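Local coordinates for protein putative polyketide synthase (Brevibacillus brevis, PDB 6HP2) that is the O-methyltransferase domain of a trans-AT polyketide synthase, binds S-adenosyl-L-homocysteine and probably methylates a hydroxyl group of a polyketide intermediate, at residues S94-V99 against L163-V168; I120-F125 against A146-F151; Y201-R206 against V216-V221. All coordinates share one frame; numbering follows the deposited sequence.

Contact 1: residues S94-V99 against L163-V168; sequences SRVQKV and LYDMIV
Asp165 reaches across to the backbone of 94-99 and offers one carboxylate oxygen to two consecutive amides. Its OD2 lies 2.8 Å from Gln97 N and 3.1 Å from Lys98 N, the two donors arriving from opposite faces of the carboxylate plane and both on the anti side of the oxygen. The first bond is the straighter, 158° at the hydrogen against 141°. The other oxygen, OD1, takes a hydrogen bond from Asn191, so both ends of the carboxylate are engaged, which restrains its rotation; a short, doubly accepting side chain suits a place where two N-H groups point at one spot. In return Lys98 O accepts from Asp165 N at 2.9 Å and, weakly, from Met166 N at 3.4 Å.

Here strands 98-101 and 164-170 start to run side by side as parallel neighbours in the central sheet of the Rossmann-like methyltransferase fold, with Val99 and Met166 as bridge partners. The chain turns a corner at Asp165, whose CB points toward the loop leading into strand 98-101. Beyond it, Val99 CA approaches Met166 O at 3.3 Å in a CA-H...O contact.

Lys98 lays its extended chain past Leu163 O, CD at 3.3 Å, and carries NZ to a salt bridge with Asp162. The Tyr164 ring lies against the Val99 backbone while its OH bonds to His123. On the face of Val99 and Met166, the Met166 chain runs out with CG anti to its backbone N (chi1 -178°), bends at its last torsion and brings Met166 CE to 4.0 Å from Val96 CG2.

Contact 2: residues I120-F125 against A146-F151; sequences IKTHGF and ARAKIF
Gly124 O accepts from Phe151 N at 2.7 Å, and Thr122 N gives to Arg147 O at 2.8 Å in a nearly linear approach to the carbonyl. Between them Thr122 O receives Lys149 N and Gly124 N reaches Lys149 O, a regular parallel ladder. Before the strands pair, the Arg147 side chain adds a further link: its NH1 bonds Ile120 O at 3.0 Å, within the guanidinium plane, and also Ala114 O, so one nitrogen ties two carbonyls together.

Helix 129-141 connects these two adjacent parallel strands in a beta-alpha-beta crossover, and 148-152 is the outermost strand on this side of the methyltransferase sheet. On the face of Thr122, Ala148 and Ile150 the sheet is covered by helices 108-116 and 129-141. Ala148 is small enough to fit under Val110 and Ile139; its CB touches Thr122 OG1 at 3.3 Å, which bonds Val110 O. Gly124 suits a tight spot beside Ile150, which packs on Ala132 and Ile139.

Aromatic residues gather on the other face. Phe151 turns its edge to the face of His123 in a T-shaped pair, centroids 5.4 Å apart and planes at 88°, with CE1 over the imidazole. Phe125 meets the same phenyl ring obliquely, its CE1 3.6 Å from Phe151 CD1, and makes an edge-to-face pair with Phe160.

Contact 3: residues Y201-R206 against V216-V221; sequences YIANTR and VSIPTV
Ala203 O is approached by three groups: a bridging water that donates to it at 3.1 Å, Val221 N in a weak hydrogen bond of 3.4 Å, and Thr220 CA in a CA-H...O contact. The same water donates to Thr205 O at 2.9 Å and accepts from Val221 N, whose N-H is thus shared between the water and, weakly, Ala203 O; the water ties the end of one segment to the first turn of the helix in the other. The firmer backbone bond runs from Ala203 N to Pro219 O, 2.9 Å with an angle of 167° at the hydrogen. Proline has no N-H to offer but keeps its carbonyl, and this bond uses it. A second water joins Arg206 O to Thr220 OG1.

Thr220 is the N-cap of helix 221-230. Its OG1 sits between the backbone N and the carbonyl carbon (chi1 65°), from where it caps a backbone N just beyond Val221, while Glu223 OE1 accepts from Thr220 N, as in a capping box. Thr220 CG2 turns the other way and rests 3.3 Å from Thr205 O. The contact thus joins the end of strand 194-203, a strand of the central sheet, to the start of that helix, with the short two-stranded sheet of 209-211 and 216-218 lying between them along the chain.

The rest is apolar packing centred on Ile218. Ile218 CG2, anti to the backbone N, lies against the strand backbone at Ala203 N and touches Tyr201 CB at 3.7 Å, while its CD1 nears the ring obliquely. Ala203 is small enough for the chains to come so close. On the other flank, Ile202 CG2 meets Val221 CG2 at 3.6 Å, beside Trp224. Tyr201 carries its OH onward to Gln275.

How the contacts relate
Contacts 1 and 2 adjoin, their centres 11 Å apart, because strands 98-101 and 121-126 are neighbours in the central sheet; contact 2 is nested within the loop that contact 1 closes. Val99 O lies 2.9 Å from His123 N, a probable backbone hydrogen bond between the strands, to which the Tyr164-His123 pair adds a side-chain link. Contact 3 follows later in the chain, with centres 28 Å from contact 1 and 31 Å from contact 2, beyond the chain's centre from the latter. All three reach the same sheet. The bound S-adenosyl-L-homocysteine is about 4 Å from the side chain of Phe125, about 7 Å from that of Val168 and about 10 Å from that of Tyr201.

Contact 1: residues S94-V99 against L163-V168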
loop_
_atom_site.group_PDB
_atom_site.type_symbol
_atom_site.label_atom_id
_atom_site.label_comp_id
_atom_site.label_asym_id
_atom_site.label_seq_id
_atom_site.Cartn_x
_atom_site.Cartn_y
_atom_site.Cartn_z
ATOM N N SER A 94 -15.398 -13.932 -1.978
ATOM C CA SER A 94 -16.209 -15.073 -1.546
ATOM C C SER A 94 -15.343 -16.280 -1.220
ATOM O O SER A 94 -15.690 -17.070 -0.339
ATOM C CB SER A 94 -17.249 -15.414 -2.618
ATOM O OG SER A 94 -17.953 -16.588 -2.292
ATOM N N ARG A 95 -14.215 -16.438 -1.899
ATOM C CA ARG A 95 -13.294 -17.543 -1.638
ATOM C C ARG A 95 -12.401 -17.283 -0.423
ATOM O O ARG A 95 -11.921 -18.219 0.209
ATOM C CB ARG A 95 -12.395 -17.760 -2.874
ATOM C CG ARG A 95 -11.395 -18.878 -2.757
ATOM C CD ARG A 95 -12.111 -20.213 -2.726
ATOM N NE ARG A 95 -12.466 -20.672 -4.065
ATOM C CZ ARG A 95 -13.175 -21.766 -4.315
ATOM N NH1 ARG A 95 -13.652 -22.503 -3.320
ATOM N NH2 ARG A 95 -13.424 -22.111 -5.561
ATOM N N VAL A 96 -12.129 -16.026 -0.115
ATOM C CA VAL A 96 -11.233 -15.691 0.983
ATOM C C VAL A 96 -11.908 -15.971 2.324
ATOM O O VAL A 96 -13.082 -15.645 2.545
ATOM C CB VAL A 96 -10.838 -14.218 0.845
ATOM C CG1 VAL A 96 -10.060 -13.736 2.093
ATOM C CG2 VAL A 96 -9.990 -14.003 -0.433
ATOM N N GLN A 97 -11.158 -16.590 3.237
ATOM C CA GLN A 97 -11.592 -16.720 4.613
ATOM C C GLN A 97 -10.790 -15.878 5.598
ATOM O O GLN A 97 -11.346 -15.501 6.647
ATOM C CB GLN A 97 -11.527 -18.180 5.079
ATOM C CG GLN A 97 -12.243 -19.140 4.151
ATOM C CD GLN A 97 -13.611 -19.510 4.677
ATOM O OE1 GLN A 97 -14.481 -18.648 4.846
ATOM N NE2 GLN A 97 -13.803 -20.786 4.963
ATOM N N LYS A 98 -9.515 -15.588 5.302
ATOM C CA LYS A 98 -8.601 -14.959 6.244
ATOM C C LYS A 98 -7.690 -14.000 5.492
ATOM O O LYS A 98 -7.068 -14.364 4.492
ATOM C CB LYS A 98 -7.740 -15.967 7.005
ATOM C CG LYS A 98 -8.560 -16.835 8.042
ATOM C CD LYS A 98 -7.677 -17.854 8.699
ATOM C CE LYS A 98 -8.427 -18.532 9.855
ATOM N NZ LYS A 98 -7.690 -19.703 10.392
ATOM N N VAL A 99 -7.593 -12.818 6.022
ATOM C CA VAL A 99 -6.844 -11.715 5.444
ATOM C C VAL A 99 -5.899 -11.184 6.508
ATOM O O VAL A 99 -6.288 -10.994 7.671
ATOM C CB VAL A 99 -7.774 -10.578 4.943
ATOM C CG1 VAL A 99 -6.908 -9.370 4.491
ATOM C CG2 VAL A 99 -8.664 -11.109 3.770
ATOM N N LEU A 163 -2.657 -18.614 8.910
ATOM C CA LEU A 163 -2.458 -18.801 7.479
ATOM C C LEU A 163 -3.537 -18.017 6.767
ATOM O O LEU A 163 -4.689 -18.002 7.220
ATOM C CB LEU A 163 -2.525 -20.267 7.084
ATOM C CG LEU A 163 -1.269 -21.127 7.268
ATOM C CD1 LEU A 163 -0.231 -20.775 6.213
ATOM C CD2 LEU A 163 -0.683 -20.971 8.643
ATOM N N TYR A 164 -3.153 -17.325 5.703
ATOM C CA TYR A 164 -4.015 -16.330 5.057
ATOM C C TYR A 164 -4.219 -16.598 3.571
ATOM O O TYR A 164 -3.309 -17.002 2.866
ATOM C CB TYR A 164 -3.475 -14.901 5.240
ATOM C CG TYR A 164 -3.270 -14.579 6.706
ATOM C CD1 TYR A 164 -4.325 -14.154 7.488
ATOM C CD2 TYR A 164 -2.018 -14.779 7.322
ATOM C CE1 TYR A 164 -4.146 -13.886 8.850
ATOM C CE2 TYR A 164 -1.835 -14.473 8.712
ATOM C CZ TYR A 164 -2.890 -14.057 9.439
ATOM O OH TYR A 164 -2.703 -13.815 10.797
ATOM N N ASP A 165 -5.420 -16.305 3.092
ATOM C CA ASP A 165 -5.698 -16.335 1.671
ATOM C C ASP A 165 -5.250 -15.056 0.987
ATOM O O ASP A 165 -4.990 -15.051 -0.218
ATOM C CB ASP A 165 -7.194 -16.546 1.480
ATOM C CG ASP A 165 -7.690 -17.740 2.241
ATOM O OD1 ASP A 165 -7.128 -18.844 2.005
ATOM O OD2 ASP A 165 -8.584 -17.559 3.143
ATOM N N MET A 166 -5.191 -13.952 1.719
ATOM C CA MET A 166 -4.755 -12.692 1.147
ATOM C C MET A 166 -3.910 -11.962 2.165
ATOM O O MET A 166 -4.294 -11.891 3.344
ATOM C CB MET A 166 -5.985 -11.872 0.765
ATOM C CG MET A 166 -5.656 -10.543 0.095
ATOM S SD MET A 166 -7.193 -9.597 -0.186
ATOM C CE MET A 166 -7.994 -10.644 -1.357
ATOM N N ILE A 167 -2.753 -11.441 1.717
ATOM C CA ILE A 167 -1.865 -10.686 2.575
ATOM C C ILE A 167 -1.635 -9.329 1.902
ATOM O O ILE A 167 -1.309 -9.262 0.704
ATOM C CB ILE A 167 -0.539 -11.433 2.814
ATOM C CG1 ILE A 167 -0.793 -12.712 3.538
ATOM C CG2 ILE A 167 0.457 -10.530 3.581
ATOM C CD1 ILE A 167 0.416 -13.581 3.922
ATOM N N VAL A 168 -1.818 -8.250 2.668
ATOM C CA VAL A 168 -1.925 -6.918 2.119
ATOM C C VAL A 168 -0.851 -6.063 2.772
ATOM O O VAL A 168 -0.747 -6.034 4.013
ATOM C CB VAL A 168 -3.332 -6.340 2.353
ATOM C CG1 VAL A 168 -3.371 -4.886 1.874
ATOM C CG2 VAL A 168 -4.340 -7.148 1.652
#

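Contact 2: residues I120-F125 against A146-F151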
loop_
_atom_site.group_PDB
_atom_site.type_symbol
_atom_site.label_atom_id
_atom_site.label_comp_id
_atom_site.label_asym_id
_atom_site.label_seq_id
_atom_site.Cartn_x
_atom_site.Cartn_y
_atom_site.Cartn_z
ATOM N N ILE A 120 -15.397 -13.119 6.631
ATOM C CA ILE A 120 -13.954 -13.078 6.654
ATOM C C ILE A 120 -13.457 -12.697 8.052
ATOM O O ILE A 120 -14.053 -11.886 8.738
ATOM C CB ILE A 120 -13.445 -12.079 5.603
ATOM C CG1 ILE A 120 -13.880 -12.533 4.195
ATOM C CG2 ILE A 120 -11.892 -11.990 5.696
ATOM C CD1 ILE A 120 -13.250 -11.716 3.075
ATOM N N LYS A 121 -12.323 -13.253 8.444
ATOM C CA LYS A 121 -11.582 -12.844 9.630
ATOM C C LYS A 121 -10.344 -12.103 9.175
ATOM O O LYS A 121 -9.630 -12.560 8.269
ATOM C CB LYS A 121 -11.197 -14.049 10.494
ATOM C CG LYS A 121 -12.431 -14.772 11.075
ATOM C CD LYS A 121 -12.027 -15.943 11.947
ATOM C CE LYS A 121 -13.262 -16.650 12.511
ATOM N NZ LYS A 121 -12.890 -17.793 13.387
ATOM N N THR A 122 -10.133 -10.929 9.760
ATOM C CA THR A 122 -9.024 -10.070 9.380
ATOM C C THR A 122 -8.083 -9.837 10.553
ATOM O O THR A 122 -8.532 -9.629 11.691
ATOM C CB THR A 122 -9.524 -8.709 8.865
ATOM O OG1 THR A 122 -10.287 -8.035 9.869
ATOM C CG2 THR A 122 -10.324 -8.851 7.616
ATOM N N HIS A 123 -6.784 -9.892 10.262
ATOM C CA HIS A 123 -5.730 -9.586 11.213
ATOM C C HIS A 123 -4.902 -8.418 10.675
ATOM O O HIS A 123 -4.641 -8.354 9.473
ATOM C CB HIS A 123 -4.780 -10.764 11.408
ATOM C CG HIS A 123 -5.333 -11.875 12.226
ATOM N ND1 HIS A 123 -4.708 -13.106 12.308
ATOM C CD2 HIS A 123 -6.431 -11.940 13.020
ATOM C CE1 HIS A 123 -5.401 -13.877 13.129
ATOM N NE2 HIS A 123 -6.445 -13.193 13.574
ATOM N N GLY A 124 -4.542 -7.485 11.553
ATOM C CA GLY A 124 -3.545 -6.458 11.246
ATOM C C GLY A 124 -2.373 -6.453 12.210
ATOM O O GLY A 124 -2.515 -6.763 13.395
ATOM N N PHE A 125 -1.188 -6.126 11.671
ATOM C CA PHE A 125 0.009 -5.840 12.433
ATOM C C PHE A 125 0.312 -4.360 12.174
ATOM O O PHE A 125 0.297 -3.912 11.011
ATOM C CB PHE A 125 1.226 -6.646 12.004
ATOM C CG PHE A 125 1.399 -7.983 12.651
ATOM C CD1 PHE A 125 0.341 -8.685 13.187
ATOM C CD2 PHE A 125 2.681 -8.524 12.766
ATOM C CE1 PHE A 125 0.528 -9.858 13.766
ATOM C CE2 PHE A 125 2.868 -9.742 13.352
ATOM C CZ PHE A 125 1.783 -10.402 13.866
ATOM N N ALA A 146 -15.023 -10.164 17.127
ATOM C CA ALA A 146 -14.948 -11.603 16.913
ATOM C C ALA A 146 -14.319 -11.954 15.581
ATOM O O ALA A 146 -13.974 -13.122 15.349
ATOM C CB ALA A 146 -16.340 -12.261 16.981
ATOM N N ARG A 147 -14.144 -10.979 14.708
ATOM C CA ARG A 147 -13.587 -11.274 13.382
ATOM C C ARG A 147 -12.438 -10.379 12.948
ATOM O O ARG A 147 -11.807 -10.655 11.926
ATOM C CB ARG A 147 -14.680 -11.187 12.327
ATOM C CG ARG A 147 -15.690 -12.300 12.456
ATOM C CD ARG A 147 -16.675 -12.252 11.326
ATOM N NE ARG A 147 -17.473 -11.028 11.307
ATOM C CZ ARG A 147 -17.317 -10.025 10.453
ATOM N NH1 ARG A 147 -16.366 -10.083 9.483
ATOM N NH2 ARG A 147 -18.164 -8.992 10.506
ATOM N N ALA A 148 -12.139 -9.335 13.679
ATOM C CA ALA A 148 -11.049 -8.423 13.303
ATOM C C ALA A 148 -10.233 -8.151 14.543
ATOM O O ALA A 148 -10.816 -7.969 15.620
ATOM C CB ALA A 148 -11.575 -7.132 12.751
ATOM N N LYS A 149 -8.901 -8.187 14.399
ATOM C CA LYS A 149 -8.037 -7.961 15.538
ATOM C C LYS A 149 -6.734 -7.350 15.032
ATOM O O LYS A 149 -6.178 -7.795 14.015
ATOM C CB LYS A 149 -7.747 -9.238 16.309
ATOM C CG LYS A 149 -7.021 -8.990 17.637
ATOM C CD LYS A 149 -6.785 -10.288 18.398
ATOM C CE LYS A 149 -6.224 -10.023 19.793
ATOM N NZ LYS A 149 -6.108 -11.268 20.605
ATOM N N ILE A 150 -6.231 -6.351 15.760
ATOM C CA ILE A 150 -4.974 -5.701 15.382
ATOM C C ILE A 150 -3.940 -5.912 16.475
ATOM O O ILE A 150 -4.252 -5.797 17.667
ATOM C CB ILE A 150 -5.184 -4.202 15.114
ATOM C CG1 ILE A 150 -6.021 -4.068 13.841
ATOM C CG2 ILE A 150 -3.840 -3.494 14.989
ATOM C CD1 ILE A 150 -6.636 -2.688 13.650
ATOM N N PHE A 151 -2.720 -6.226 16.072
ATOM C CA PHE A 151 -1.628 -6.534 17.003
ATOM C C PHE A 151 -0.520 -5.478 16.856
ATOM O O PHE A 151 -0.200 -5.074 15.756
ATOM C CB PHE A 151 -1.000 -7.919 16.730
ATOM C CG PHE A 151 -1.982 -9.042 16.688
ATOM C CD1 PHE A 151 -2.583 -9.388 15.499
ATOM C CD2 PHE A 151 -2.250 -9.780 17.811
ATOM C CE1 PHE A 151 -3.495 -10.434 15.436
ATOM C CE2 PHE A 151 -3.167 -10.844 17.772
ATOM C CZ PHE A 151 -3.774 -11.181 16.560
#

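Contact 3: residues Y201-R206 against V216-V221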
loop_
_atom_site.group_PDB
_atom_site.type_symbol
_atom_site.label_atom_id
_atom_site.label_comp_id
_atom_site.label_asym_id
_atom_site.label_seq_id
_atom_site.Cartn_x
_atom_site.Cartn_y
_atom_site.Cartn_z
ATOM N N TYR A 201 7.349 0.929 -3.382
ATOM C CA TYR A 201 8.318 1.568 -4.270
ATOM C C TYR A 201 9.354 0.628 -4.885
ATOM O O TYR A 201 9.825 -0.337 -4.266
ATOM C CB TYR A 201 9.041 2.671 -3.515
ATOM C CG TYR A 201 8.244 3.893 -3.269
ATOM C CD1 TYR A 201 7.911 4.744 -4.324
ATOM C CD2 TYR A 201 7.838 4.271 -1.963
ATOM C CE1 TYR A 201 7.221 5.900 -4.093
ATOM C CE2 TYR A 201 7.146 5.462 -1.763
ATOM C CZ TYR A 201 6.810 6.242 -2.820
ATOM O OH TYR A 201 6.101 7.447 -2.650
ATOM N N ILE A 202 9.703 0.932 -6.121
ATOM C CA ILE A 202 10.828 0.309 -6.818
ATOM C C ILE A 202 11.866 1.400 -7.123
ATOM O O ILE A 202 11.519 2.473 -7.655
ATOM C CB ILE A 202 10.374 -0.356 -8.120
ATOM C CG1 ILE A 202 9.310 -1.414 -7.846
ATOM C CG2 ILE A 202 11.564 -0.920 -8.911
ATOM C CD1 ILE A 202 8.675 -1.932 -9.162
ATOM N N ALA A 203 13.138 1.114 -6.856
ATOM C CA ALA A 203 14.188 2.072 -7.159
ATOM C C ALA A 203 14.682 1.773 -8.576
ATOM O O ALA A 203 14.988 0.621 -8.899
ATOM C CB ALA A 203 15.312 1.982 -6.134
ATOM N N ASN A 204 14.751 2.800 -9.421
ATOM C CA ASN A 204 15.191 2.659 -10.815
ATOM C C ASN A 204 16.670 2.915 -11.001
ATOM O O ASN A 204 17.115 3.255 -12.096
ATOM C CB ASN A 204 14.361 3.583 -11.688
ATOM C CG ASN A 204 12.917 3.201 -11.649
ATOM O OD1 ASN A 204 12.608 1.986 -11.774
ATOM N ND2 ASN A 204 12.028 4.144 -11.347
ATOM N N THR A 205 17.440 2.676 -9.967
ATOM C CA THR A 205 18.854 2.944 -9.899
ATOM C C THR A 205 19.619 1.632 -9.803
ATOM O O THR A 205 19.076 0.554 -9.563
ATOM C CB THR A 205 19.128 3.836 -8.682
ATOM O OG1 THR A 205 18.383 3.311 -7.573
ATOM C CG2 THR A 205 18.676 5.227 -8.944
ATOM N N ARG A 206 20.922 1.724 -9.994
ATOM C CA ARG A 206 21.747 0.531 -9.920
ATOM C C ARG A 206 21.799 -0.030 -8.507
ATOM O O ARG A 206 21.866 -1.250 -8.340
ATOM C CB ARG A 206 23.155 0.845 -10.410
ATOM C CG ARG A 206 23.238 1.002 -11.914
ATOM C CD ARG A 206 24.687 1.110 -12.347
ATOM N NE ARG A 206 24.832 1.272 -13.785
ATOM C CZ ARG A 206 25.996 1.487 -14.386
ATOM N NH1 ARG A 206 27.106 1.572 -13.662
ATOM N NH2 ARG A 206 26.050 1.622 -15.707
ATOM N N VAL A 216 13.926 4.420 5.662
ATOM C CA VAL A 216 13.366 4.086 4.356
ATOM C C VAL A 216 14.410 3.314 3.578
ATOM O O VAL A 216 15.554 3.778 3.447
ATOM C CB VAL A 216 12.932 5.373 3.616
ATOM C CG1 VAL A 216 12.584 5.099 2.189
ATOM C CG2 VAL A 216 11.676 5.951 4.291
ATOM N N SER A 217 13.984 2.206 2.959
ATOM C CA SER A 217 14.854 1.391 2.139
ATOM C C SER A 217 14.025 0.886 0.962
ATOM O O SER A 217 13.006 0.180 1.148
ATOM C CB SER A 217 15.433 0.195 2.949
ATOM O OG SER A 217 14.440 -0.437 3.705
ATOM N N ILE A 218 14.495 1.205 -0.257
ATOM C CA ILE A 218 13.721 0.867 -1.447
ATOM C C ILE A 218 14.566 -0.024 -2.335
ATOM O O ILE A 218 15.574 0.434 -2.834
ATOM C CB ILE A 218 13.258 2.123 -2.190
ATOM C CG1 ILE A 218 12.362 2.959 -1.279
ATOM C CG2 ILE A 218 12.590 1.793 -3.497
ATOM C CD1 ILE A 218 12.063 4.360 -1.840
ATOM N N PRO A 219 14.174 -1.274 -2.562
ATOM C CA PRO A 219 14.982 -2.176 -3.393
ATOM C C PRO A 219 14.917 -1.791 -4.849
ATOM O O PRO A 219 13.930 -1.226 -5.313
ATOM C CB PRO A 219 14.319 -3.562 -3.174
ATOM C CG PRO A 219 13.490 -3.387 -1.895
ATOM C CD PRO A 219 13.025 -1.981 -1.927
ATOM N N THR A 220 16.005 -2.103 -5.565
ATOM C CA THR A 220 16.032 -1.938 -6.995
ATOM C C THR A 220 15.134 -2.956 -7.691
ATOM O O THR A 220 14.667 -3.932 -7.106
ATOM C CB THR A 220 17.462 -2.136 -7.513
ATOM O OG1 THR A 220 17.836 -3.502 -7.272
ATOM C CG2 THR A 220 18.456 -1.207 -6.795
ATOM N N VAL A 221 14.993 -2.778 -9.007
ATOM C CA VAL A 221 14.302 -3.777 -9.836
ATOM C C VAL A 221 14.890 -5.163 -9.594
ATOM O O VAL A 221 14.182 -6.117 -9.307
ATOM C CB VAL A 221 14.413 -3.392 -11.321
ATOM C CG1 VAL A 221 13.938 -4.530 -12.221
ATOM C CG2 VAL A 221 13.635 -2.089 -11.577
HETATM O O HOH W 1 16.844 -0.852 -10.834
HETATM O O HOH W 2 20.493 -4.145 -7.610
#